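PKS_KS domain-containing protein (PDB 6SMO) probably acts as a beta-ketoacyl-[acyl-carrier-protein] synthase of the thiolase-like superfamily, extending acyl chains, and is seen here with a polyketone chain bound. Local coordinates at residues L253-F258 / T399-C404; T299-D304 / A337-N342. All coordinates share one frame; numbering follows the deposited sequence.

Interaction 1: residues L253-F258 / T399-C404; sequences LERDGF and TPDPDC
The guanidinium of Arg255 meets the carboxylate of Asp401 at its edge, the two planes turned 47° apart. This is a salt bridge through one hydrogen bond, Arg255 NH1 to Asp401 OD2 at 3.2 Å. The fit is oblique on both sides: NH1 reaches OD2 from above the carboxylate plane, and OD2 in turn is tilted out of the guanidinium plane. Cys404 SG approaches the same guanidinium obliquely, 3.9 Å from Arg255 NH2. The second flat group, the carboxylate of Glu254, grips Thr399 at two points. Its OE2 accepts from Thr399 OG1 at 2.6 Å, met on the syn side but 26° out of plane, while OE1 turns its syn lone pair to Thr399 N at 3.3 Å. A bend in the Glu254 chain at chi2 carries the carboxylate to Thr399, although the side chain does not set out in that direction.

Both segments are irregular loops at the periphery of the ketosynthase fold: 253-258 leads into strand 263-271 of the large mixed sheet, and 399-404 belongs to the connection between the two short strands 390-391 and 414-415. Arg255 also donates hydrogen bonds to the carbonyls of Ser252 and Thr336, which should fix how its guanidinium is turned.

Between the two polar clusters the backbones join directly, Leu253 N donating to Thr399 O at 3.1 Å. With CG anti to the backbone N (chi1 -174°), Leu253 lies across Asp401, its CD1 3.5 Å from Asp401 OD2, while CD2 packs against Thr399 CG2. The other oxygen, Asp401 OD1, accepts from Asp403 N at 2.9 Å in an Asx turn.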
ATOM      1  N   LEU B 253     -27.646  -2.480  13.104  1.00 42.97           N
ATOM      2  CA  LEU B 253     -27.347  -3.138  14.406  1.00 43.44           C
ATOM      3  C   LEU B 253     -26.972  -4.611  14.179  1.00 43.26           C
ATOM      4  O   LEU B 253     -26.328  -5.192  15.074  1.00 43.49           O
ATOM      5  CB  LEU B 253     -28.573  -2.998  15.316  1.00 44.19           C
ATOM      6  CG  LEU B 253     -28.420  -3.498  16.755  1.00 45.00           C
ATOM      7  CD1 LEU B 253     -27.173  -2.930  17.418  1.00 45.01           C
ATOM      8  CD2 LEU B 253     -29.655  -3.153  17.574  1.00 45.29           C
ATOM      9  N   GLU B 254     -27.344  -5.185  13.027  1.00 43.22           N
ATOM     10  CA  GLU B 254     -27.151  -6.624  12.692  1.00 43.23           C
ATOM     11  C   GLU B 254     -25.742  -6.887  12.138  1.00 41.97           C
ATOM     12  O   GLU B 254     -25.339  -8.067  12.133  1.00 42.48           O
ATOM     13  CB  GLU B 254     -28.189  -7.090  11.666  1.00 44.07           C
ATOM     14  CG  GLU B 254     -29.586  -7.266  12.236  1.00 45.02           C
ATOM     15  CD  GLU B 254     -30.450  -6.017  12.256  1.00 45.24           C
ATOM     16  OE1 GLU B 254     -29.902  -4.908  12.082  1.00 45.09           O
ATOM     17  OE2 GLU B 254     -31.675  -6.156  12.441  1.00 46.53           O
ATOM     18  N   ARG B 255     -25.028  -5.851  11.679  1.00 40.60           N
ATOM     19  CA  ARG B 255     -23.739  -5.978  10.939  1.00 40.14           C
ATOM     20  C   ARG B 255     -22.721  -6.761  11.782  1.00 40.53           C
ATOM     21  O   ARG B 255     -22.690  -6.555  13.012  1.00 40.68           O
ATOM     22  CB  ARG B 255     -23.201  -4.596  10.552  1.00 39.29           C
ATOM     23  CG  ARG B 255     -22.643  -3.773  11.705  1.00 38.95           C
ATOM     24  CD  ARG B 255     -22.287  -2.368  11.255  1.00 38.67           C
ATOM     25  NE  ARG B 255     -21.600  -1.598  12.285  1.00 38.52           N
ATOM     26  CZ  ARG B 255     -22.190  -0.917  13.268  1.00 38.40           C
ATOM     27  NH1 ARG B 255     -23.509  -0.899  13.383  1.00 38.14           N
ATOM     28  NH2 ARG B 255     -21.451  -0.254  14.141  1.00 38.22           N
ATOM     29  N   ASP B 256     -21.926  -7.626  11.136  1.00 40.98           N
ATOM     30  CA  ASP B 256     -20.940  -8.523  11.799  1.00 41.52           C
ATOM     31  C   ASP B 256     -19.687  -8.735  10.933  1.00 41.16           C
ATOM     32  O   ASP B 256     -18.909  -9.653  11.266  1.00 41.41           O
ATOM     33  CB  ASP B 256     -21.578  -9.878  12.121  1.00 42.72           C
ATOM     34  CG  ASP B 256     -21.980 -10.673  10.889  1.00 43.06           C
ATOM     35  OD1 ASP B 256     -22.504 -10.058   9.939  1.00 43.43           O
ATOM     36  OD2 ASP B 256     -21.757 -11.898  10.885  1.00 44.58           O
ATOM     37  N   GLY B 257     -19.479  -7.933   9.882  1.00 40.56           N
ATOM     38  CA  GLY B 257     -18.326  -8.067   8.968  1.00 40.34           C
ATOM     39  C   GLY B 257     -18.635  -7.580   7.563  1.00 39.75           C
ATOM     40  O   GLY B 257     -19.827  -7.390   7.251  1.00 39.64           O
ATOM     41  N   PHE B 258     -17.597  -7.399   6.737  1.00 39.22           N
ATOM     42  CA  PHE B 258     -17.695  -6.894   5.341  1.00 38.91           C
ATOM     43  C   PHE B 258     -17.815  -8.077   4.370  1.00 38.65           C
ATOM     44  O   PHE B 258     -17.147  -9.107   4.582  1.00 38.72           O
ATOM     45  CB  PHE B 258     -16.513  -5.978   4.999  1.00 38.91           C
ATOM     46  CG  PHE B 258     -15.165  -6.642   4.852  1.00 39.15           C
ATOM     47  CD1 PHE B 258     -14.797  -7.252   3.662  1.00 39.21           C
ATOM     48  CD2 PHE B 258     -14.244  -6.617   5.889  1.00 39.39           C
ATOM     49  CE1 PHE B 258     -13.552  -7.848   3.523  1.00 39.59           C
ATOM     50  CE2 PHE B 258     -13.000  -7.212   5.748  1.00 39.58           C
ATOM     51  CZ  PHE B 258     -12.655  -7.825   4.566  1.00 39.75           C
ATOM     52  N   THR B 399     -32.448  -2.940  11.556  1.00 48.00           N
ATOM     53  CA  THR B 399     -32.654  -2.308  12.886  1.00 48.78           C
ATOM     54  C   THR B 399     -31.666  -1.154  13.046  1.00 48.80           C
ATOM     55  O   THR B 399     -30.468  -1.339  12.845  1.00 49.06           O
ATOM     56  CB  THR B 399     -32.505  -3.328  14.023  1.00 49.01           C
ATOM     57  OG1 THR B 399     -33.256  -4.494  13.684  1.00 49.65           O
ATOM     58  CG2 THR B 399     -32.978  -2.796  15.358  1.00 49.40           C
ATOM     59  N   PRO B 400     -32.130   0.066  13.404  1.00 49.42           N
ATOM     60  CA  PRO B 400     -31.227   1.198  13.617  1.00 49.29           C
ATOM     61  C   PRO B 400     -30.384   1.033  14.892  1.00 49.73           C
ATOM     62  O   PRO B 400     -30.944   0.707  15.924  1.00 49.45           O
ATOM     63  CB  PRO B 400     -32.171   2.405  13.729  1.00 49.42           C
ATOM     64  CG  PRO B 400     -33.476   1.816  14.224  1.00 49.42           C
ATOM     65  CD  PRO B 400     -33.541   0.427  13.618  1.00 49.35           C
ATOM     66  N   ASP B 401     -29.070   1.249  14.780  1.00 49.79           N
ATOM     67  CA  ASP B 401     -28.098   1.176  15.904  1.00 50.70           C
ATOM     68  C   ASP B 401     -28.217   2.457  16.729  1.00 51.20           C
ATOM     69  O   ASP B 401     -28.229   3.549  16.164  1.00 50.91           O
ATOM     70  CB  ASP B 401     -26.673   0.971  15.382  1.00 50.51           C
ATOM     71  CG  ASP B 401     -25.682   0.484  16.426  1.00 50.69           C
ATOM     72  OD1 ASP B 401     -25.584   1.125  17.492  1.00 50.98           O
ATOM     73  OD2 ASP B 401     -25.010  -0.532  16.162  1.00 51.48           O
ATOM     74  N   PRO B 402     -28.325   2.375  18.076  1.00 51.89           N
ATOM     75  CA  PRO B 402     -28.384   3.577  18.912  1.00 51.56           C
ATOM     76  C   PRO B 402     -27.104   4.429  18.858  1.00 50.72           C
ATOM     77  O   PRO B 402     -27.213   5.633  19.003  1.00 50.10           O
ATOM     78  CB  PRO B 402     -28.621   3.033  20.332  1.00 52.49           C
ATOM     79  CG  PRO B 402     -28.132   1.601  20.279  1.00 52.86           C
ATOM     80  CD  PRO B 402     -28.422   1.138  18.867  1.00 52.52           C
ATOM     81  N   ASP B 403     -25.943   3.798  18.646  1.00 50.55           N
ATOM     82  CA  ASP B 403     -24.615   4.471  18.575  1.00 50.12           C
ATOM     83  C   ASP B 403     -24.493   5.222  17.243  1.00 49.49           C
ATOM     84  O   ASP B 403     -24.084   6.401  17.269  1.00 50.86           O
ATOM     85  CB  ASP B 403     -23.469   3.472  18.753  1.00 49.81           C
ATOM     86  CG  ASP B 403     -23.445   2.790  20.111  1.00 50.22           C
ATOM     87  OD1 ASP B 403     -23.879   3.423  21.095  1.00 49.93           O
ATOM     88  OD2 ASP B 403     -22.991   1.630  20.174  1.00 50.56           O
ATOM     89  N   CYS B 404     -24.819   4.556  16.130  1.00 48.46           N
ATOM     90  CA  CYS B 404     -24.870   5.138  14.760  1.00 47.09           C
ATOM     91  C   CYS B 404     -26.242   5.787  14.539  1.00 46.80           C
ATOM     92  O   CYS B 404     -27.162   5.076  14.082  1.00 47.60           O
ATOM     93  CB  CYS B 404     -24.608   4.072  13.701  1.00 46.38           C
ATOM     94  SG  CYS B 404     -22.992   3.269  13.859  1.00 45.09           S
TER

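Interaction 2: residues T299-D304 / A337-N342; sequences TDLPAD and AQNDIN
The extended backbone from Leu301 to Pro302 runs past the first turns of helix 337-350, with CA atoms 5.7 Å apart at Leu301 and Gln338 and 4.9 Å apart at Ala303 and Asn342. This is loop-on-helix packing in the C-terminal half of the ketosynthase fold, where 299-304 belongs to the loop between strand 284-293 and helix 306-319. Leu301 is turned toward the helix: its CB lies 4.4 Å from Gln338 CB, and its CD1 lies 3.8 Å from Asn339 CA. The Leu301 and Asn339 side chains lie side by side, pointing the same way. Farther out, the carboxylate of Asp300 and the amide of Gln338 cross obliquely, their planes 41° apart. His432 of strand 431-438 also packs against both Leu301 and Asn342.

One turn along the helix from Gln338, the side chain of Asn342 holds the loop at a backbone carbonyl. Its CG stands anti to the backbone N (chi1 174°), sending the amide across to Pro302. There Asn342 ND2 also touches the proline ring, 3.6 Å from Pro302 CD, and donates a hydrogen bond of 2.6 Å to Pro302 O, which it meets in the carbonyl plane with an N-H...O angle of 161°.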
ATOM      1  N   THR B 299      -5.517  -3.861  12.547  1.00 40.37           N
ATOM      2  CA  THR B 299      -6.836  -4.191  11.945  1.00 40.10           C
ATOM      3  C   THR B 299      -7.978  -3.512  12.708  1.00 39.89           C
ATOM      4  O   THR B 299      -8.915  -3.030  12.061  1.00 39.55           O
ATOM      5  CB  THR B 299      -7.013  -5.712  11.858  1.00 40.25           C
ATOM      6  OG1 THR B 299      -7.075  -6.271  13.165  1.00 41.02           O
ATOM      7  CG2 THR B 299      -5.880  -6.384  11.120  1.00 40.59           C
ATOM      8  N   ASP B 300      -7.883  -3.469  14.032  1.00 40.12           N
ATOM      9  CA  ASP B 300      -8.932  -2.862  14.899  1.00 40.37           C
ATOM     10  C   ASP B 300      -8.922  -1.337  14.744  1.00 39.76           C
ATOM     11  O   ASP B 300      -7.829  -0.766  14.551  1.00 38.99           O
ATOM     12  CB  ASP B 300      -8.738  -3.256  16.366  1.00 41.20           C
ATOM     13  CG  ASP B 300      -8.906  -4.742  16.643  1.00 41.72           C
ATOM     14  OD1 ASP B 300      -9.633  -5.407  15.876  1.00 41.99           O
ATOM     15  OD2 ASP B 300      -8.309  -5.223  17.626  1.00 42.53           O
ATOM     16  N   LEU B 301     -10.104  -0.716  14.831  1.00 39.64           N
ATOM     17  CA  LEU B 301     -10.316   0.757  14.772  1.00 39.43           C
ATOM     18  C   LEU B 301     -10.932   1.225  16.088  1.00 39.58           C
ATOM     19  O   LEU B 301     -11.835   0.575  16.613  1.00 40.08           O
ATOM     20  CB  LEU B 301     -11.233   1.080  13.587  1.00 39.14           C
ATOM     21  CG  LEU B 301     -10.646   0.801  12.203  1.00 39.08           C
ATOM     22  CD1 LEU B 301     -11.747   0.649  11.165  1.00 38.86           C
ATOM     23  CD2 LEU B 301      -9.675   1.898  11.794  1.00 39.32           C
ATOM     24  N   PRO B 302     -10.476   2.363  16.662  1.00 39.53           N
ATOM     25  CA  PRO B 302     -11.009   2.854  17.934  1.00 40.47           C
ATOM     26  C   PRO B 302     -12.393   3.507  17.783  1.00 41.12           C
ATOM     27  O   PRO B 302     -12.708   3.971  16.701  1.00 41.13           O
ATOM     28  CB  PRO B 302      -9.955   3.879  18.374  1.00 40.26           C
ATOM     29  CG  PRO B 302      -9.411   4.422  17.070  1.00 39.80           C
ATOM     30  CD  PRO B 302      -9.429   3.243  16.118  1.00 39.35           C
ATOM     31  N   ALA B 303     -13.167   3.536  18.872  1.00 42.04           N
ATOM     32  CA  ALA B 303     -14.577   3.994  18.914  1.00 42.65           C
ATOM     33  C   ALA B 303     -14.651   5.518  18.743  1.00 43.79           C
ATOM     34  O   ALA B 303     -15.498   5.977  17.948  1.00 43.92           O
ATOM     35  CB  ALA B 303     -15.223   3.554  20.205  1.00 42.69           C
ATOM     36  N   ASP B 304     -13.804   6.265  19.461  1.00 44.83           N
ATOM     37  CA  ASP B 304     -13.814   7.755  19.510  1.00 45.81           C
ATOM     38  C   ASP B 304     -13.615   8.328  18.099  1.00 45.93           C
ATOM     39  O   ASP B 304     -14.312   9.306  17.763  1.00 45.90           O
ATOM     40  CB  ASP B 304     -12.772   8.294  20.497  1.00 47.08           C
ATOM     41  CG  ASP B 304     -11.339   7.874  20.211  1.00 47.90           C
ATOM     42  OD1 ASP B 304     -11.143   6.978  19.366  1.00 48.83           O
ATOM     43  OD2 ASP B 304     -10.428   8.444  20.842  1.00 50.00           O
ATOM     44  N   ALA B 337     -18.372  -3.929  12.868  1.00 38.76           N
ATOM     45  CA  ALA B 337     -18.828  -3.331  14.146  1.00 39.06           C
ATOM     46  C   ALA B 337     -17.999  -2.081  14.474  1.00 39.01           C
ATOM     47  O   ALA B 337     -18.590  -1.100  14.967  1.00 38.52           O
ATOM     48  CB  ALA B 337     -18.744  -4.355  15.253  1.00 39.42           C
ATOM     49  N   GLN B 338     -16.691  -2.111  14.191  1.00 39.78           N
ATOM     50  CA  GLN B 338     -15.698  -1.109  14.674  1.00 40.56           C
ATOM     51  C   GLN B 338     -15.551   0.054  13.681  1.00 39.94           C
ATOM     52  O   GLN B 338     -15.278   1.177  14.149  1.00 40.12           O
ATOM     53  CB  GLN B 338     -14.346  -1.782  14.919  1.00 41.65           C
ATOM     54  CG  GLN B 338     -14.378  -2.813  16.039  1.00 42.59           C
ATOM     55  CD  GLN B 338     -13.000  -3.288  16.429  1.00 43.61           C
ATOM     56  OE1 GLN B 338     -12.663  -4.462  16.291  1.00 45.22           O
ATOM     57  NE2 GLN B 338     -12.183  -2.369  16.918  1.00 43.94           N
ATOM     58  N   ASN B 339     -15.709  -0.194  12.376  1.00 39.58           N
ATOM     59  CA  ASN B 339     -15.492   0.821  11.307  1.00 38.74           C
ATOM     60  C   ASN B 339     -16.626   1.854  11.311  1.00 37.98           C
ATOM     61  O   ASN B 339     -16.321   3.060  11.252  1.00 38.52           O
ATOM     62  CB  ASN B 339     -15.381   0.189   9.917  1.00 38.65           C
ATOM     63  CG  ASN B 339     -15.181   1.216   8.822  1.00 38.44           C
ATOM     64  OD1 ASN B 339     -16.113   1.534   8.086  1.00 38.24           O
ATOM     65  ND2 ASN B 339     -13.977   1.755   8.718  1.00 38.57           N
ATOM     66  N   ASP B 340     -17.880   1.394  11.352  1.00 37.47           N
ATOM     67  CA  ASP B 340     -19.090   2.242  11.166  1.00 37.64           C
ATOM     68  C   ASP B 340     -19.269   3.174  12.370  1.00 37.91           C
ATOM     69  O   ASP B 340     -19.692   4.327  12.156  1.00 37.53           O
ATOM     70  CB  ASP B 340     -20.335   1.383  10.930  1.00 37.64           C
ATOM     71  CG  ASP B 340     -20.299   0.579   9.640  1.00 37.25           C
ATOM     72  OD1 ASP B 340     -19.237   0.560   8.982  1.00 35.63           O
ATOM     73  OD2 ASP B 340     -21.336  -0.023   9.303  1.00 37.24           O
ATOM     74  N   ILE B 341     -18.973   2.691  13.582  1.00 38.93           N
ATOM     75  CA  ILE B 341     -19.016   3.501  14.839  1.00 39.93           C
ATOM     76  C   ILE B 341     -17.874   4.527  14.804  1.00 39.54           C
ATOM     77  O   ILE B 341     -18.100   5.671  15.251  1.00 39.07           O
ATOM     78  CB  ILE B 341     -18.975   2.605  16.099  1.00 41.78           C
ATOM     79  CG1 ILE B 341     -19.293   3.404  17.367  1.00 43.32           C
ATOM     80  CG2 ILE B 341     -17.649   1.863  16.225  1.00 42.18           C
ATOM     81  CD1 ILE B 341     -19.686   2.551  18.555  1.00 44.44           C
ATOM     82  N   ASN B 342     -16.708   4.136  14.274  1.00 39.09           N
ATOM     83  CA  ASN B 342     -15.481   4.975  14.182  1.00 39.24           C
ATOM     84  C   ASN B 342     -15.766   6.205  13.311  1.00 39.40           C
ATOM     85  O   ASN B 342     -15.400   7.321  13.733  1.00 39.51           O
ATOM     86  CB  ASN B 342     -14.288   4.171  13.653  1.00 38.81           C
ATOM     87  CG  ASN B 342     -13.050   5.007  13.410  1.00 38.83           C
ATOM     88  OD1 ASN B 342     -12.932   5.667  12.380  1.00 38.35           O
ATOM     89  ND2 ASN B 342     -12.108   4.967  14.339  1.00 39.08           N
TER

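How the interactions relate
Interactions 1 and 2 lie 12 Å apart between centres, on the same side of the chain's centre, with interaction 2 nested in the sequence between the segments of interaction 1. Arg255 joins them: its NH2 lies 3.1 Å from Ala337 O, a probable hydrogen bond, and its NE makes a weak ion pair with Asp340 OD2. Helix 337-350 is packed by 299-304 and also touched by 399-404, where Asp403 rests on Ile341. Toward the bound polyketone, the Leu301 side chain comes within about 8 Å. At the far end of 253-258, Phe258 meets His369 and Phe230, two residues lining the ligand pocket, edge-to-face.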